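Local coordinates for protelomerase (Agrobacterium tumefaciens, PDB 4F43), which generates and protects the covalently closed hairpin ends of a linear chromosome, probably by cutting and rejoining DNA strands at replicated telomeres, at residues A[275-280]-A[284-289]. The protein carries 1 engineered substitution. Residues are numbered along the deposited sequence; the frame is centred on the assembly and turned at random. Where two conformers were deposited one is given.
Sequences NFAPPH and NSYFAA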
ATOM      1  N   ASN A 275     -10.991  18.978  -9.725  1.00 32.41           N
ATOM      2  CA  ASN A 275     -11.429  20.176  -9.011  1.00 24.45           C
ATOM      3  C   ASN A 275     -10.350  21.226  -8.734  1.00 23.75           C
ATOM      4  O   ASN A 275     -10.595  22.423  -8.886  1.00 30.53           O
ATOM      5  CB  ASN A 275     -12.122  19.798  -7.699  1.00 29.73           C
ATOM      6  CG  ASN A 275     -13.488  19.176  -7.917  1.00 41.52           C
ATOM      7  OD1 ASN A 275     -13.747  18.566  -8.954  1.00 53.31           O
ATOM      8  ND2 ASN A 275     -14.374  19.334  -6.939  1.00 43.91           N
ATOM      9  N   PHE A 276      -9.163  20.786  -8.326  1.00 23.89           N
ATOM     10  CA  PHE A 276      -8.170  21.712  -7.784  1.00 22.51           C
ATOM     11  C   PHE A 276      -6.947  21.959  -8.667  1.00 30.98           C
ATOM     12  O   PHE A 276      -6.145  22.845  -8.375  1.00 44.25           O
ATOM     13  CB  PHE A 276      -7.705  21.238  -6.404  1.00 21.22           C
ATOM     14  CG  PHE A 276      -8.826  21.003  -5.436  1.00 29.49           C
ATOM     15  CD1 PHE A 276      -9.366  22.053  -4.715  1.00 40.72           C
ATOM     16  CD2 PHE A 276      -9.335  19.731  -5.242  1.00 35.50           C
ATOM     17  CE1 PHE A 276     -10.396  21.840  -3.821  1.00 48.59           C
ATOM     18  CE2 PHE A 276     -10.366  19.509  -4.350  1.00 42.37           C
ATOM     19  CZ  PHE A 276     -10.896  20.566  -3.638  1.00 48.88           C
ATOM     20  N   ALA A 277      -6.807  21.186  -9.737  1.00 25.33           N
ATOM     21  CA  ALA A 277      -5.597  21.233 -10.556  1.00 27.57           C
ATOM     22  C   ALA A 277      -5.370  22.572 -11.257  1.00 32.62           C
ATOM     23  O   ALA A 277      -6.225  23.037 -12.014  1.00 38.48           O
ATOM     24  CB  ALA A 277      -5.598  20.104 -11.567  1.00 29.09           C
ATOM     25  N   PRO A 278      -4.208  23.195 -10.997  1.00 35.63           N
ATOM     26  CA  PRO A 278      -3.749  24.422 -11.658  1.00 41.79           C
ATOM     27  C   PRO A 278      -3.628  24.240 -13.172  1.00 58.29           C
ATOM     28  O   PRO A 278      -3.540  23.105 -13.641  1.00 56.03           O
ATOM     29  CB  PRO A 278      -2.366  24.649 -11.037  1.00 36.26           C
ATOM     30  CG  PRO A 278      -2.448  23.998  -9.700  1.00 38.64           C
ATOM     31  CD  PRO A 278      -3.287  22.775  -9.926  1.00 34.07           C
ATOM     32  N   PRO A 279      -3.620  25.347 -13.932  1.00 67.51           N
ATOM     33  CA  PRO A 279      -3.607  25.263 -15.396  1.00 68.09           C
ATOM     34  C   PRO A 279      -2.228  24.987 -15.994  1.00 55.05           C
ATOM     35  O   PRO A 279      -2.146  24.624 -17.166  1.00 58.16           O
ATOM     36  CB  PRO A 279      -4.082  26.653 -15.818  1.00 74.49           C
ATOM     37  CG  PRO A 279      -3.602  27.543 -14.729  1.00 72.29           C
ATOM     38  CD  PRO A 279      -3.732  26.740 -13.463  1.00 68.65           C
ATOM     39  N   HIS A 280      -1.168  25.152 -15.209  1.00 35.98           N
ATOM     40  CA  HIS A 280       0.188  25.020 -15.738  1.00 30.90           C
ATOM     41  C   HIS A 280       0.867  23.706 -15.363  1.00 30.66           C
ATOM     42  O   HIS A 280       2.091  23.593 -15.418  1.00 42.72           O
ATOM     43  CB  HIS A 280       1.055  26.203 -15.299  1.00 30.68           C
ATOM     44  CG  HIS A 280       1.174  26.351 -13.815  1.00 43.80           C
ATOM     45  ND1 HIS A 280       0.196  26.943 -13.045  1.00 48.01           N
ATOM     46  CD2 HIS A 280       2.159  25.989 -12.959  1.00 43.08           C
ATOM     47  CE1 HIS A 280       0.571  26.937 -11.779  1.00 44.76           C
ATOM     48  NE2 HIS A 280       1.759  26.363 -11.699  1.00 43.01           N
ATOM     49  N   ASN A 284      -0.024  13.839 -14.666  1.00  9.73           N
ATOM     50  CA  ASN A 284       1.019  13.054 -14.017  1.00  8.54           C
ATOM     51  C   ASN A 284       1.716  13.835 -12.907  1.00 15.87           C
ATOM     52  O   ASN A 284       2.017  13.291 -11.843  1.00 24.88           O
ATOM     53  CB  ASN A 284       2.052  12.577 -15.044  1.00 10.89           C
ATOM     54  CG  ASN A 284       1.424  11.806 -16.191  1.00  9.58           C
ATOM     55  OD1 ASN A 284       1.183  12.357 -17.265  1.00  7.88           O
ATOM     56  ND2 ASN A 284       1.156  10.526 -15.968  1.00  9.00           N
ATOM     57  N   SER A 285       1.956  15.117 -13.163  1.00 14.32           N
ATOM     58  CA  SER A 285       2.645  15.969 -12.204  0.99 16.92           C
ATOM     59  C   SER A 285       1.802  16.191 -10.952  1.00 17.83           C
ATOM     60  O   SER A 285       2.302  16.080  -9.832  1.00 30.34           O
ATOM     61  CB  SER A 285       3.013  17.309 -12.840  0.99 19.15           C
ATOM     62  OG  SER A 285       3.849  18.065 -11.981  0.99 16.53           O
ATOM     63  N   TYR A 286       0.525  16.503 -11.150  1.00 15.21           N
ATOM     64  CA  TYR A 286      -0.386  16.738 -10.040  1.00 22.58           C
ATOM     65  C   TYR A 286      -0.576  15.462  -9.230  1.00 22.57           C
ATOM     66  O   TYR A 286      -0.589  15.495  -7.996  1.00 33.91           O
ATOM     67  CB  TYR A 286      -1.732  17.257 -10.548  1.00 24.91           C
ATOM     68  CG  TYR A 286      -2.643  17.746  -9.448  1.00 32.87           C
ATOM     69  CD1 TYR A 286      -2.347  18.902  -8.739  1.00 31.60           C
ATOM     70  CD2 TYR A 286      -3.801  17.055  -9.122  1.00 31.35           C
ATOM     71  CE1 TYR A 286      -3.176  19.354  -7.732  1.00 24.78           C
ATOM     72  CE2 TYR A 286      -4.638  17.502  -8.117  1.00 26.26           C
ATOM     73  CZ  TYR A 286      -4.319  18.651  -7.426  1.00 22.34           C
ATOM     74  OH  TYR A 286      -5.147  19.100  -6.423  1.00 19.96           O
ATOM     75  N   PHE A 287      -0.718  14.342  -9.934  1.00 22.80           N
ATOM     76  CA  PHE A 287      -0.826  13.039  -9.289  1.00 13.72           C
ATOM     77  C   PHE A 287       0.392  12.764  -8.418  1.00  9.68           C
ATOM     78  O   PHE A 287       0.260  12.408  -7.249  1.00 14.78           O
ATOM     79  CB  PHE A 287      -0.987  11.935 -10.335  1.00 17.15           C
ATOM     80  CG  PHE A 287      -2.411  11.674 -10.727  1.00 22.01           C
ATOM     81  CD1 PHE A 287      -3.283  12.722 -10.970  1.00 22.11           C
ATOM     82  CD2 PHE A 287      -2.877  10.378 -10.861  1.00 24.55           C
ATOM     83  CE1 PHE A 287      -4.594  12.483 -11.331  1.00 27.98           C
ATOM     84  CE2 PHE A 287      -4.185  10.131 -11.224  1.00 28.75           C
ATOM     85  CZ  PHE A 287      -5.045  11.186 -11.460  1.00 29.54           C
ATOM     86  N   ALA A 288       1.576  12.948  -8.992  1.00 11.74           N
ATOM     87  CA  ALA A 288       2.821  12.733  -8.264  1.00 12.77           C
ATOM     88  C   ALA A 288       2.935  13.666  -7.061  1.00 16.31           C
ATOM     89  O   ALA A 288       3.497  13.296  -6.030  1.00 24.60           O
ATOM     90  CB  ALA A 288       4.011  12.916  -9.190  1.00  8.54           C
ATOM     91  N   ALA A 289       2.391  14.871  -7.197  1.00 21.11           N
ATOM     92  CA  ALA A 289       2.463  15.870  -6.136  1.00 16.71           C
ATOM     93  C   ALA A 289       1.564  15.521  -4.955  1.00 18.63           C
ATOM     94  O   ALA A 289       1.992  15.570  -3.802  1.00 25.53           O
ATOM     95  CB  ALA A 289       2.109  17.246  -6.683  1.00 15.40           C
TER
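The phenol ring of Tyr-286 lies under the chain as it leaves helix 263-276, and Ala-277 sits squarely on one of its faces. The methyl of Ala-277 makes a CH-pi contact: CB stands 4.2 Å from the ring centroid and only 7° off the normal, so it is over the middle of the ring. Ala-277 CA is over the same face but nearer the CE1 side, where the two atoms are 4.2 Å apart. Pro-278 continues the roof there, its CD 4.1 Å from Tyr-286 CE1, with the two side chains crossing at about a right angle. At the far end of the phenol, Tyr-286 OH comes within 3.3 Å of Phe-276 CB; that touch is by the methylene, oblique to both rings, and the phenylalanine ring itself leads away, with Asn-275 CB over one of its faces near the rim.

Tyr-286 is the single residue of 284-289 that reaches across. With CG anti to the backbone N (chi1 -170°), its side chain extends from the helix so that its ring meets Ala-277 and Pro-278 and its hydroxyl meets Phe-276. Across the two segments the contact is apolar, apart from the hydroxyl against a methylene, and small, burying 141 Å² in all at the protein surface.

Within the telomere resolvase catalytic domain, the contact packs helix 283-291 against the loop that leads to it from helix 263-276. Ala-288 N bonds to Asn-284 O (2.9 Å), one of the ordinary i to i+4 bonds of helix 283-291. Tyr-286 also touches Tyr-273 of helix 263-276, while the adjacent Phe-287 packs on Ala-269, Glu-270 and Tyr-273 of that helix and on Tyr-304 and Met-305 in the loop before strand 307-308.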